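Local coordinates for protein nucleoporin nup120 (PDB 4GQ2) that serves as a structural component of the nuclear pore complex, whose nucleoporins can also dock transiently associated transport factors, at residues Y63-S68 against F118-E122; I242-Y247 against N295-A299; E96-N102 against K145-P151; D88-N92 against S528-Y533. One frame throughout, in Å; residues are numbered along the deposited sequence.

In the fold
Contacts 1 and 2 are seams between successive sheets of the beta-propeller. Contact 3 packs the connection into strand 101-106 against the connection between strands 138-143 and 160-163, its centre about 17 Å from that of contact 1, and the segments of the two alternate along the chain. Contact 2, between strands 238-244 and 297-302, is enclosed with contact 3 in the loop that contact 4 closes. Contact 1 packs on contacts 3 and 4, which meet through Ser99 and Asp88; contact 2 touches none. Contacts 1 to 3 probably help hold neighbouring parts of the propeller together, while contact 4 joins an early sheet to the one containing strands 3-11 and 532-536.

Contact 1 (Y63-S68 against F118-E122); sequences YTSNKS and FSFSE
The seam between two consecutive sheets of the beta-propeller runs here between Tyr63 on strand 59-64 and Phe118 on strand 115-121. Phe118 CB lies over the centre of the Tyr63 ring, 3.3 Å from Tyr63 CG, and in return Tyr63 CB sits over a face of the Phe118 ring, a reciprocal pair of CH-pi contacts. The ring planes are 25° apart but slid past each other, so they barely overlap. With CG anti to the backbone N (chi1 176°), the Tyr63 ring runs on toward Phe120, two residues along the facing strand, and Tyr63 OH ends 3.6 Å from Phe120 CB. Each of these strands is the edge of its own sheet, and no hydrogen bond crosses between the two segments: here the seam is made by side chains, a place that broad aromatic residues suit. Small ones serve farther along, where the chain 65-68 makes a type I turn. Ser65 CB covers a face of the Phe120 ring, 3.6 Å from Phe120 CD1, and Ser68 CB approaches Phe120 CZ at 3.7 Å, while Ser68 OG turns to Gly70. Trp76 also meets the Phe118 ring, their planes about 30° apart.

Contact 2 (I242-Y247 against N295-A299); sequences IFLSTY and NSFIA
The backbones come closest at Leu244 and Asn295, whose CA atoms are 5.6 Å apart, and then diverge to 9.5 Å between Ile242 CA and Ile298 CA, so strand 242-244 and strand 297-299 are joined through side chains and not as sheet partners. In the wider part, branched aliphatic residues reach across the span in loose contact: Leu244 CD1 meets Ile298 CD1 at 4.4 Å, and Ile242 CD1 meets Ile298 CG1 at 4.5 Å. Val251 of the neighbouring strand packs on all three. Where the backbones are close, Leu244 CB lies 4.1 Å from Asn295 CB. Past a cis peptide between Ser245 and Thr246 the chain turns to present Tyr247. Its CG stands beside the backbone N (chi1 -41°), which carries the ring across to the other segment, with Ser296 CA at the ring edge near its plane. The ring also packs on Leu315 of strand 309-317. At the far end Tyr247 OH and Ser296 OG form a weak hydrogen bond of 3.4 Å in which either could be the donor. Replacing this tyrosine with alanine would probably open a gap beside Ser296 and Leu315 and deprive the serine hydroxyl of that partner. With no charged side chain in either segment, the contact rests on loose aliphatic packing and uncharged polar groups, with a single weak hydroxyl bond across it.

Contact 3 (E96-N102 against K145-P151); sequences EPLSKFN and KTWFQLP
Glu96 bridges two side chains of the segment 145-151, one with each carboxylate oxygen. Through its syn lone pair Glu96 OE2 makes a salt bridge with Lys145 NZ at 2.9 Å, and Glu96 OE1 accepts from Gln149 NE2 at 3.3 Å. That second bond is less ideal: the donor stands 38° above the carboxylate plane, although the acceptor lies in the plane of the amide. Lys145 NZ is shared with Asp125, so the ammonium group has two acidic partners. An alanine in place of Glu96 is likely to leave Lys145 with less compensation and Gln149 free to swing. Phe148 O, in a weakly bonded helical turn at about 146-149, receives two weak backbone bonds, from Lys100 N and from Phe101 N, both at 2.9 Å. Pro97 CD rests 3.6 Å from Gln149 NE2. Farther along, the Phe101 ring receives Gln149 O at its edge and Leu150 O over one face, while Phe101 CZ packs on Pro151 CB at 3.6 Å; a large flat residue suits this bend, which offers both carbonyls and a proline. The contact joins the connection into strand 101-106 of one propeller sheet to the helical connection between strands 138-143 and 160-163 of the next.

Contact 4 (D88-N92 against S528-Y533); sequences DVSLN and SNAVTY
Leu91 reaches from the loop after strand 83-88 toward Asn529, Val531 and Tyr533. Its CB faces the Asn529 amide, 3.8 Å from Asn529 CG. Beyond the branch point Leu91 CD2 packs on Val531 CG2 at 3.6 Å, the two side chains crossing at about a right angle, and both leucine methyls lie near Tyr533 OH, at 4.0 Å for CD2 and 4.1 Å for CD1. Phe542 touches both Leu91 and Val531 from the neighbouring strand, so a branched aliphatic residue is well placed here. The polar grip comes from Tyr533, whose OH donates to Val89 O at 2.7 Å. It approaches from above the carbonyl plane, 40° out of it, with a C=O...donor angle of 139°, and so satisfies a backbone oxygen in a buried place. Val89 CG2 meets the same ring at 3.5 Å from Tyr533 CE2, and Val531 CG1 lies over one face near the rim. An Asx turn probably helps to shape the loop that offers this carbonyl: Asp88 OD1 accepts from Ser90 N at 2.8 Å, while Asp88 OD2 is bonded to Ser99 and Gln72. On the other segment Asn529 ND2 is engaged by Asp526, which probably helps to position the asparagine beside Leu91. Phe673 of helix 672-703 packs on Val89 and Leu91, bringing the helical part of the chain against this side. The loop thus packs beside the sheet in which strand 3-11 pairs with 539-544, consistent with the closing region of a beta-propeller.

Contact 1 (Y63-S68 against F118-E122)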
loop_
_atom_site.group_PDB
_atom_site.type_symbol
_atom_site.label_atom_id
_atom_site.label_comp_id
_atom_site.label_asym_id
_atom_site.label_seq_id
_atom_site.Cartn_x
_atom_site.Cartn_y
_atom_site.Cartn_z
ATOM N N TYR A 63 11.793 -26.003 8.945
ATOM C CA TYR A 63 12.021 -26.839 10.108
ATOM C C TYR A 63 11.468 -26.162 11.350
ATOM O O TYR A 63 11.679 -24.965 11.564
ATOM C CB TYR A 63 13.523 -27.088 10.281
ATOM C CG TYR A 63 13.873 -27.867 11.521
ATOM C CD1 TYR A 63 13.673 -29.246 11.575
ATOM C CD2 TYR A 63 14.401 -27.227 12.647
ATOM C CE1 TYR A 63 13.991 -29.971 12.713
ATOM C CE2 TYR A 63 14.724 -27.941 13.789
ATOM C CZ TYR A 63 14.514 -29.312 13.818
ATOM O OH TYR A 63 14.829 -30.036 14.944
ATOM N N THR A 64 10.780 -26.937 12.180
ATOM C CA THR A 64 10.249 -26.412 13.433
ATOM C C THR A 64 10.932 -27.042 14.658
ATOM O O THR A 64 10.957 -28.266 14.803
ATOM C CB THR A 64 8.704 -26.523 13.493
ATOM O OG1 THR A 64 8.229 -26.023 14.749
ATOM C CG2 THR A 64 8.234 -27.970 13.290
ATOM N N SER A 65 11.506 -26.188 15.509
ATOM C CA SER A 65 12.136 -26.606 16.767
ATOM C C SER A 65 11.051 -26.740 17.831
ATOM O O SER A 65 10.933 -25.902 18.733
ATOM C CB SER A 65 13.188 -25.586 17.220
ATOM O OG SER A 65 14.078 -25.235 16.175
ATOM N N ASN A 66 10.276 -27.816 17.722
ATOM C CA ASN A 66 8.985 -27.956 18.408
ATOM C C ASN A 66 8.976 -27.965 19.944
ATOM O O ASN A 66 7.902 -27.961 20.551
ATOM C CB ASN A 66 8.213 -29.171 17.858
ATOM C CG ASN A 66 9.068 -30.424 17.762
ATOM O OD1 ASN A 66 10.171 -30.404 17.209
ATOM N ND2 ASN A 66 8.553 -31.531 18.286
ATOM N N LYS A 67 10.152 -27.952 20.569
ATOM C CA LYS A 67 10.226 -28.089 22.026
ATOM C C LYS A 67 10.660 -26.821 22.783
ATOM O O LYS A 67 10.569 -26.776 24.013
ATOM C CB LYS A 67 11.108 -29.290 22.408
ATOM C CG LYS A 67 10.422 -30.318 23.304
ATOM C CD LYS A 67 10.266 -29.835 24.740
ATOM C CE LYS A 67 9.260 -30.678 25.504
ATOM N NZ LYS A 67 9.033 -30.144 26.874
ATOM N N SER A 68 11.114 -25.795 22.060
ATOM C CA SER A 68 11.531 -24.526 22.686
ATOM C C SER A 68 10.349 -23.730 23.274
ATOM O O SER A 68 9.214 -24.221 23.294
ATOM C CB SER A 68 12.375 -23.672 21.721
ATOM O OG SER A 68 11.808 -23.612 20.422
ATOM N N PHE A 118 18.308 -30.456 9.683
ATOM C CA PHE A 118 18.221 -29.694 10.919
ATOM C C PHE A 118 18.095 -30.597 12.140
ATOM O O PHE A 118 17.553 -31.704 12.059
ATOM C CB PHE A 118 17.003 -28.775 10.867
ATOM C CG PHE A 118 17.215 -27.510 10.083
ATOM C CD1 PHE A 118 17.297 -27.534 8.697
ATOM C CD2 PHE A 118 17.292 -26.283 10.737
ATOM C CE1 PHE A 118 17.480 -26.360 7.981
ATOM C CE2 PHE A 118 17.470 -25.105 10.024
ATOM C CZ PHE A 118 17.567 -25.146 8.644
ATOM N N SER A 119 18.591 -30.110 13.272
ATOM C CA SER A 119 18.378 -30.760 14.563
ATOM C C SER A 119 18.391 -29.723 15.684
ATOM O O SER A 119 19.016 -28.668 15.559
ATOM C CB SER A 119 19.436 -31.834 14.816
ATOM O OG SER A 119 19.036 -32.688 15.875
ATOM N N PHE A 120 17.704 -30.033 16.780
ATOM C CA PHE A 120 17.566 -29.102 17.895
ATOM C C PHE A 120 17.967 -29.733 19.228
ATOM O O PHE A 120 17.505 -30.824 19.565
ATOM C CB PHE A 120 16.126 -28.583 17.960
ATOM C CG PHE A 120 15.893 -27.562 19.036
ATOM C CD1 PHE A 120 16.327 -26.249 18.877
ATOM C CD2 PHE A 120 15.230 -27.911 20.209
ATOM C CE1 PHE A 120 16.107 -25.306 19.869
ATOM C CE2 PHE A 120 15.010 -26.974 21.206
ATOM C CZ PHE A 120 15.448 -25.670 21.035
ATOM N N SER A 121 18.824 -29.029 19.971
ATOM C CA SER A 121 19.276 -29.444 21.305
ATOM C C SER A 121 18.439 -28.793 22.398
ATOM O O SER A 121 18.265 -27.569 22.410
ATOM C CB SER A 121 20.746 -29.068 21.522
ATOM O OG SER A 121 20.905 -27.663 21.657
ATOM N N GLU A 122 17.943 -29.611 23.325
ATOM C CA GLU A 122 17.155 -29.109 24.450
ATOM C C GLU A 122 17.992 -28.204 25.356
ATOM O O GLU A 122 17.670 -27.024 25.522
ATOM C CB GLU A 122 16.519 -30.257 25.237
ATOM C CG GLU A 122 15.404 -30.968 24.482
ATOM C CD GLU A 122 14.280 -31.445 25.384
ATOM O OE1 GLU A 122 14.514 -31.641 26.596
ATOM O OE2 GLU A 122 13.152 -31.625 24.878
#

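Contact 2 (I242-Y247 against N295-A299)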
loop_
_atom_site.group_PDB
_atom_site.type_symbol
_atom_site.label_atom_id
_atom_site.label_comp_id
_atom_site.label_asym_id
_atom_site.label_seq_id
_atom_site.Cartn_x
_atom_site.Cartn_y
_atom_site.Cartn_z
ATOM N N ILE A 242 13.696 -41.922 6.341
ATOM C CA ILE A 242 13.192 -41.034 7.392
ATOM C C ILE A 242 13.531 -41.540 8.795
ATOM O O ILE A 242 13.524 -42.742 9.061
ATOM C CB ILE A 242 11.665 -40.786 7.288
ATOM C CG1 ILE A 242 10.901 -42.105 7.123
ATOM C CG2 ILE A 242 11.348 -39.825 6.147
ATOM C CD1 ILE A 242 9.426 -42.017 7.461
ATOM N N PHE A 243 13.830 -40.599 9.682
ATOM C CA PHE A 243 14.157 -40.887 11.067
ATOM C C PHE A 243 12.919 -40.716 11.943
ATOM O O PHE A 243 12.183 -39.744 11.796
ATOM C CB PHE A 243 15.281 -39.952 11.530
ATOM C CG PHE A 243 15.473 -39.910 13.023
ATOM C CD1 PHE A 243 15.910 -41.035 13.721
ATOM C CD2 PHE A 243 15.233 -38.734 13.731
ATOM C CE1 PHE A 243 16.103 -40.985 15.097
ATOM C CE2 PHE A 243 15.418 -38.680 15.107
ATOM C CZ PHE A 243 15.856 -39.807 15.791
ATOM N N LEU A 244 12.700 -41.670 12.847
ATOM C CA LEU A 244 11.558 -41.639 13.760
ATOM C C LEU A 244 12.022 -41.639 15.212
ATOM O O LEU A 244 13.163 -41.982 15.504
ATOM C CB LEU A 244 10.634 -42.836 13.520
ATOM C CG LEU A 244 10.246 -43.248 12.096
ATOM C CD1 LEU A 244 9.412 -44.517 12.141
ATOM C CD2 LEU A 244 9.495 -42.148 11.360
ATOM N N SER A 245 11.128 -41.237 16.114
ATOM C CA SER A 245 11.350 -41.304 17.565
ATOM C C SER A 245 9.994 -41.249 18.302
ATOM O O SER A 245 9.014 -40.783 17.731
ATOM C CB SER A 245 12.331 -40.216 18.041
ATOM O OG SER A 245 12.468 -39.171 17.091
ATOM N N THR A 246 9.909 -41.718 19.551
ATOM C CA THR A 246 11.051 -42.167 20.349
ATOM C C THR A 246 11.373 -43.651 20.126
ATOM O O THR A 246 11.711 -44.382 21.065
ATOM C CB THR A 246 10.865 -41.851 21.859
ATOM O OG1 THR A 246 9.998 -40.720 22.021
ATOM C CG2 THR A 246 12.212 -41.553 22.531
ATOM N N TYR A 247 11.242 -44.085 18.875
ATOM C CA TYR A 247 11.888 -45.303 18.417
ATOM C C TYR A 247 13.204 -44.857 17.810
ATOM O O TYR A 247 13.206 -44.096 16.843
ATOM C CB TYR A 247 11.061 -46.018 17.346
ATOM C CG TYR A 247 9.568 -46.051 17.575
ATOM C CD1 TYR A 247 9.032 -46.360 18.826
ATOM C CD2 TYR A 247 8.690 -45.806 16.527
ATOM C CE1 TYR A 247 7.663 -46.397 19.028
ATOM C CE2 TYR A 247 7.320 -45.849 16.717
ATOM C CZ TYR A 247 6.811 -46.141 17.969
ATOM O OH TYR A 247 5.449 -46.181 18.156
ATOM N N ASN A 295 5.194 -40.463 15.900
ATOM C CA ASN A 295 6.068 -41.105 14.921
ATOM C C ASN A 295 5.838 -42.608 14.966
ATOM O O ASN A 295 6.580 -43.341 15.617
ATOM C CB ASN A 295 7.543 -40.780 15.186
ATOM C CG ASN A 295 7.857 -39.298 15.063
ATOM O OD1 ASN A 295 7.177 -38.556 14.351
ATOM N ND2 ASN A 295 8.904 -38.860 15.753
ATOM N N SER A 296 4.791 -43.049 14.275
ATOM C CA SER A 296 4.276 -44.404 14.407
ATOM C C SER A 296 3.592 -44.851 13.117
ATOM O O SER A 296 3.447 -46.049 12.865
ATOM C CB SER A 296 3.298 -44.474 15.589
ATOM O OG SER A 296 2.912 -45.805 15.882
ATOM N N PHE A 297 3.173 -43.881 12.307
ATOM C CA PHE A 297 2.570 -44.166 11.009
ATOM C C PHE A 297 3.468 -43.692 9.876
ATOM O O PHE A 297 4.226 -42.736 10.030
ATOM C CB PHE A 297 1.193 -43.525 10.886
ATOM C CG PHE A 297 0.206 -44.014 11.900
ATOM C CD1 PHE A 297 -0.592 -45.118 11.634
ATOM C CD2 PHE A 297 0.063 -43.361 13.120
ATOM C CE1 PHE A 297 -1.511 -45.568 12.568
ATOM C CE2 PHE A 297 -0.854 -43.806 14.059
ATOM C CZ PHE A 297 -1.642 -44.911 13.782
ATOM N N ILE A 298 3.368 -44.376 8.743
ATOM C CA ILE A 298 4.225 -44.135 7.598
ATOM C C ILE A 298 3.379 -44.135 6.340
ATOM O O ILE A 298 2.634 -45.078 6.092
ATOM C CB ILE A 298 5.313 -45.230 7.473
ATOM C CG1 ILE A 298 6.367 -45.059 8.567
ATOM C CG2 ILE A 298 5.987 -45.192 6.108
ATOM C CD1 ILE A 298 7.027 -46.353 8.983
ATOM N N ALA A 299 3.497 -43.069 5.555
ATOM C CA ALA A 299 2.887 -43.019 4.242
ATOM C C ALA A 299 3.932 -43.368 3.190
ATOM O O ALA A 299 5.093 -42.965 3.295
ATOM C CB ALA A 299 2.282 -41.651 3.980
#

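Contact 3 (E96-N102 against K145-P151)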
loop_
_atom_site.group_PDB
_atom_site.type_symbol
_atom_site.label_atom_id
_atom_site.label_comp_id
_atom_site.label_asym_id
_atom_site.label_seq_id
_atom_site.Cartn_x
_atom_site.Cartn_y
_atom_site.Cartn_z
ATOM N N GLU A 96 9.883 -13.366 22.861
ATOM C CA GLU A 96 11.182 -12.979 22.301
ATOM C C GLU A 96 11.145 -11.708 21.441
ATOM O O GLU A 96 10.084 -11.328 20.947
ATOM C CB GLU A 96 11.776 -14.149 21.504
ATOM C CG GLU A 96 11.985 -15.422 22.320
ATOM C CD GLU A 96 13.108 -16.300 21.793
ATOM O OE1 GLU A 96 14.206 -15.768 21.513
ATOM O OE2 GLU A 96 12.900 -17.528 21.675
ATOM N N PRO A 97 12.311 -11.047 21.258
ATOM C CA PRO A 97 12.382 -9.891 20.355
ATOM C C PRO A 97 12.066 -10.310 18.922
ATOM O O PRO A 97 12.331 -11.455 18.538
ATOM C CB PRO A 97 13.847 -9.444 20.447
ATOM C CG PRO A 97 14.401 -10.108 21.665
ATOM C CD PRO A 97 13.635 -11.387 21.811
ATOM N N LEU A 98 11.505 -9.385 18.146
ATOM C CA LEU A 98 11.097 -9.665 16.776
ATOM C C LEU A 98 12.264 -10.061 15.885
ATOM O O LEU A 98 13.389 -9.589 16.069
ATOM C CB LEU A 98 10.401 -8.451 16.171
ATOM C CG LEU A 98 9.169 -7.910 16.895
ATOM C CD1 LEU A 98 8.700 -6.646 16.194
ATOM C CD2 LEU A 98 8.048 -8.937 16.973
ATOM N N SER A 99 11.983 -10.933 14.920
ATOM C CA SER A 99 12.952 -11.273 13.885
ATOM C C SER A 99 12.992 -10.155 12.852
ATOM O O SER A 99 12.103 -10.041 12.016
ATOM C CB SER A 99 12.584 -12.598 13.219
ATOM O OG SER A 99 12.531 -13.646 14.167
ATOM N N LYS A 100 14.018 -9.317 12.926
ATOM C CA LYS A 100 14.155 -8.182 12.018
ATOM C C LYS A 100 15.243 -8.440 10.991
ATOM O O LYS A 100 15.558 -7.574 10.168
ATOM C CB LYS A 100 14.475 -6.911 12.805
ATOM C CG LYS A 100 13.337 -6.369 13.658
ATOM C CD LYS A 100 13.884 -5.401 14.699
ATOM C CE LYS A 100 12.806 -4.491 15.265
ATOM N NZ LYS A 100 13.347 -3.598 16.333
ATOM N N PHE A 101 15.824 -9.636 11.044
ATOM C CA PHE A 101 16.932 -9.988 10.160
ATOM C C PHE A 101 16.810 -11.424 9.693
ATOM O O PHE A 101 16.289 -12.279 10.422
ATOM C CB PHE A 101 18.287 -9.782 10.865
ATOM C CG PHE A 101 18.473 -8.399 11.423
ATOM C CD1 PHE A 101 18.936 -7.363 10.612
ATOM C CD2 PHE A 101 18.145 -8.118 12.749
ATOM C CE1 PHE A 101 19.084 -6.077 11.117
ATOM C CE2 PHE A 101 18.284 -6.834 13.258
ATOM C CZ PHE A 101 18.757 -5.815 12.440
ATOM N N ASN A 102 17.281 -11.674 8.474
ATOM C CA ASN A 102 17.503 -13.034 8.000
ATOM C C ASN A 102 19.006 -13.312 7.965
ATOM O O ASN A 102 19.818 -12.419 8.216
ATOM C CB ASN A 102 16.858 -13.259 6.623
ATOM C CG ASN A 102 17.600 -12.558 5.501
ATOM O OD1 ASN A 102 18.022 -11.416 5.634
ATOM N ND2 ASN A 102 17.766 -13.250 4.389
ATOM N N LYS A 145 19.770 -17.495 17.893
ATOM C CA LYS A 145 18.544 -16.702 17.763
ATOM C C LYS A 145 18.847 -15.208 17.609
ATOM O O LYS A 145 18.111 -14.485 16.939
ATOM C CB LYS A 145 17.614 -16.934 18.954
ATOM C CG LYS A 145 16.948 -18.300 18.949
ATOM C CD LYS A 145 15.965 -18.460 20.097
ATOM C CE LYS A 145 15.304 -19.829 20.048
ATOM N NZ LYS A 145 14.249 -19.980 21.088
ATOM N N THR A 146 19.941 -14.770 18.227
ATOM C CA THR A 146 20.430 -13.392 18.141
ATOM C C THR A 146 20.586 -12.901 16.703
ATOM O O THR A 146 20.366 -11.720 16.420
ATOM C CB THR A 146 21.790 -13.262 18.867
ATOM O OG1 THR A 146 21.595 -13.453 20.270
ATOM C CG2 THR A 146 22.420 -11.894 18.645
ATOM N N TRP A 147 20.969 -13.809 15.805
ATOM C CA TRP A 147 21.262 -13.457 14.416
ATOM C C TRP A 147 20.061 -12.887 13.730
ATOM O O TRP A 147 20.180 -12.060 12.824
ATOM C CB TRP A 147 21.723 -14.677 13.633
ATOM C CG TRP A 147 23.010 -15.304 14.096
ATOM C CD1 TRP A 147 23.884 -14.850 15.084
ATOM C CD2 TRP A 147 23.638 -16.511 13.559
ATOM N NE1 TRP A 147 24.956 -15.689 15.208
ATOM C CE2 TRP A 147 24.874 -16.704 14.323
ATOM C CE3 TRP A 147 23.306 -17.426 12.566
ATOM C CZ2 TRP A 147 25.727 -17.773 14.084
ATOM C CZ3 TRP A 147 24.172 -18.500 12.333
ATOM C CH2 TRP A 147 25.355 -18.666 13.073
ATOM N N PHE A 148 18.891 -13.350 14.150
ATOM C CA PHE A 148 17.647 -12.909 13.568
ATOM C C PHE A 148 17.158 -11.612 14.198
ATOM O O PHE A 148 16.325 -10.919 13.618
ATOM C CB PHE A 148 16.592 -14.010 13.712
ATOM C CG PHE A 148 16.963 -15.288 13.021
ATOM C CD1 PHE A 148 16.665 -15.475 11.675
ATOM C CD2 PHE A 148 17.623 -16.301 13.708
ATOM C CE1 PHE A 148 17.012 -16.652 11.029
ATOM C CE2 PHE A 148 17.976 -17.476 13.065
ATOM C CZ PHE A 148 17.671 -17.650 11.724
ATOM N N GLN A 149 17.695 -11.273 15.369
ATOM C CA GLN A 149 17.112 -10.216 16.195
ATOM C C GLN A 149 17.898 -8.920 16.226
ATOM O O GLN A 149 17.307 -7.846 16.239
ATOM C CB GLN A 149 16.895 -10.715 17.617
ATOM C CG GLN A 149 16.008 -11.944 17.723
ATOM C CD GLN A 149 16.175 -12.656 19.048
ATOM O OE1 GLN A 149 17.140 -12.418 19.770
ATOM N NE2 GLN A 149 15.231 -13.535 19.378
ATOM N N LEU A 150 19.223 -9.018 16.248
ATOM C CA LEU A 150 20.070 -7.849 16.471
ATOM C C LEU A 150 20.982 -7.578 15.286
ATOM O O LEU A 150 21.532 -8.522 14.715
ATOM C CB LEU A 150 20.915 -8.034 17.738
ATOM C CG LEU A 150 20.212 -8.322 19.074
ATOM C CD1 LEU A 150 21.236 -8.722 20.126
ATOM C CD2 LEU A 150 19.364 -7.144 19.549
ATOM N N PRO A 151 21.155 -6.287 14.923
ATOM C CA PRO A 151 22.017 -5.900 13.802
ATOM C C PRO A 151 23.490 -6.228 14.062
ATOM O O PRO A 151 23.939 -6.162 15.210
ATOM C CB PRO A 151 21.809 -4.381 13.697
ATOM C CG PRO A 151 21.321 -3.957 15.038
ATOM C CD PRO A 151 20.548 -5.116 15.588
#

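Contact 4 (D88-N92 against S528-Y533)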
loop_
_atom_site.group_PDB
_atom_site.type_symbol
_atom_site.label_atom_id
_atom_site.label_comp_id
_atom_site.label_asym_id
_atom_site.label_seq_id
_atom_site.Cartn_x
_atom_site.Cartn_y
_atom_site.Cartn_z
ATOM N N ASP A 88 13.011 -16.515 9.347
ATOM C CA ASP A 88 12.082 -16.905 10.405
ATOM C C ASP A 88 10.644 -16.755 9.899
ATOM O O ASP A 88 10.219 -15.666 9.511
ATOM C CB ASP A 88 12.310 -16.060 11.664
ATOM C CG ASP A 88 11.414 -16.473 12.832
ATOM O OD1 ASP A 88 10.442 -17.223 12.617
ATOM O OD2 ASP A 88 11.676 -16.045 13.976
ATOM N N VAL A 89 9.897 -17.855 9.901
ATOM C CA VAL A 89 8.527 -17.846 9.393
ATOM C C VAL A 89 7.527 -18.244 10.472
ATOM O O VAL A 89 6.418 -18.690 10.161
ATOM C CB VAL A 89 8.368 -18.746 8.145
ATOM C CG1 VAL A 89 9.241 -18.241 7.004
ATOM C CG2 VAL A 89 8.711 -20.197 8.471
ATOM N N SER A 90 7.925 -18.071 11.736
ATOM C CA SER A 90 7.081 -18.414 12.888
ATOM C C SER A 90 5.772 -17.646 12.852
ATOM O O SER A 90 5.768 -16.442 12.617
ATOM C CB SER A 90 7.791 -18.095 14.205
ATOM O OG SER A 90 9.125 -18.561 14.194
ATOM N N LEU A 91 4.672 -18.357 13.092
ATOM C CA LEU A 91 3.330 -17.770 13.137
ATOM C C LEU A 91 2.871 -17.492 14.565
ATOM O O LEU A 91 2.085 -16.571 14.801
ATOM C CB LEU A 91 2.319 -18.685 12.431
ATOM C CG LEU A 91 1.861 -18.356 11.001
ATOM C CD1 LEU A 91 2.908 -17.576 10.235
ATOM C CD2 LEU A 91 1.475 -19.616 10.236
ATOM N N ASN A 92 3.364 -18.297 15.508
ATOM C CA ASN A 92 3.036 -18.145 16.928
ATOM C C ASN A 92 3.749 -16.957 17.554
ATOM O O ASN A 92 4.803 -16.532 17.077
ATOM C CB ASN A 92 3.391 -19.415 17.708
ATOM C CG ASN A 92 2.520 -20.600 17.334
ATOM O OD1 ASN A 92 1.298 -20.481 17.204
ATOM N ND2 ASN A 92 3.149 -21.759 17.165
ATOM N N SER A 528 3.517 -27.499 15.657
ATOM C CA SER A 528 3.589 -26.413 16.634
ATOM C C SER A 528 2.495 -25.383 16.362
ATOM O O SER A 528 1.723 -25.036 17.257
ATOM C CB SER A 528 4.973 -25.760 16.599
ATOM O OG SER A 528 5.008 -24.582 17.383
ATOM N N ASN A 529 2.442 -24.903 15.122
ATOM C CA ASN A 529 1.293 -24.159 14.616
ATOM C C ASN A 529 0.229 -25.153 14.161
ATOM O O ASN A 529 0.333 -26.347 14.426
ATOM C CB ASN A 529 1.719 -23.260 13.451
ATOM C CG ASN A 529 2.635 -22.128 13.888
ATOM O OD1 ASN A 529 2.253 -21.289 14.700
ATOM N ND2 ASN A 529 3.848 -22.093 13.338
ATOM N N ALA A 530 -0.797 -24.674 13.478
ATOM C CA ALA A 530 -1.768 -25.577 12.871
ATOM C C ALA A 530 -1.432 -25.816 11.396
ATOM O O ALA A 530 -2.149 -26.531 10.696
ATOM C CB ALA A 530 -3.160 -24.989 13.007
ATOM N N VAL A 531 -0.310 -25.253 10.954
ATOM C CA VAL A 531 -0.114 -24.874 9.554
ATOM C C VAL A 531 0.780 -25.780 8.707
ATOM O O VAL A 531 1.814 -26.267 9.164
ATOM C CB VAL A 531 0.393 -23.414 9.480
ATOM C CG1 VAL A 531 1.008 -23.092 8.128
ATOM C CG2 VAL A 531 -0.750 -22.459 9.790
ATOM N N THR A 532 0.365 -25.990 7.459
ATOM C CA THR A 532 1.220 -26.633 6.470
ATOM C C THR A 532 1.822 -25.605 5.504
ATOM O O THR A 532 1.116 -24.944 4.731
ATOM C CB THR A 532 0.514 -27.779 5.707
ATOM O OG1 THR A 532 1.132 -27.944 4.423
ATOM C CG2 THR A 532 -0.946 -27.480 5.509
ATOM N N TYR A 533 3.141 -25.472 5.587
ATOM C CA TYR A 533 3.902 -24.572 4.736
ATOM C C TYR A 533 4.097 -25.187 3.360
ATOM O O TYR A 533 4.317 -26.386 3.235
ATOM C CB TYR A 533 5.270 -24.295 5.359
ATOM C CG TYR A 533 5.238 -23.427 6.596
ATOM C CD1 TYR A 533 4.985 -23.977 7.857
ATOM C CD2 TYR A 533 5.480 -22.055 6.514
ATOM C CE1 TYR A 533 4.962 -23.186 8.995
ATOM C CE2 TYR A 533 5.457 -21.257 7.647
ATOM C CZ TYR A 533 5.198 -21.824 8.883
ATOM O OH TYR A 533 5.183 -21.031 10.013
#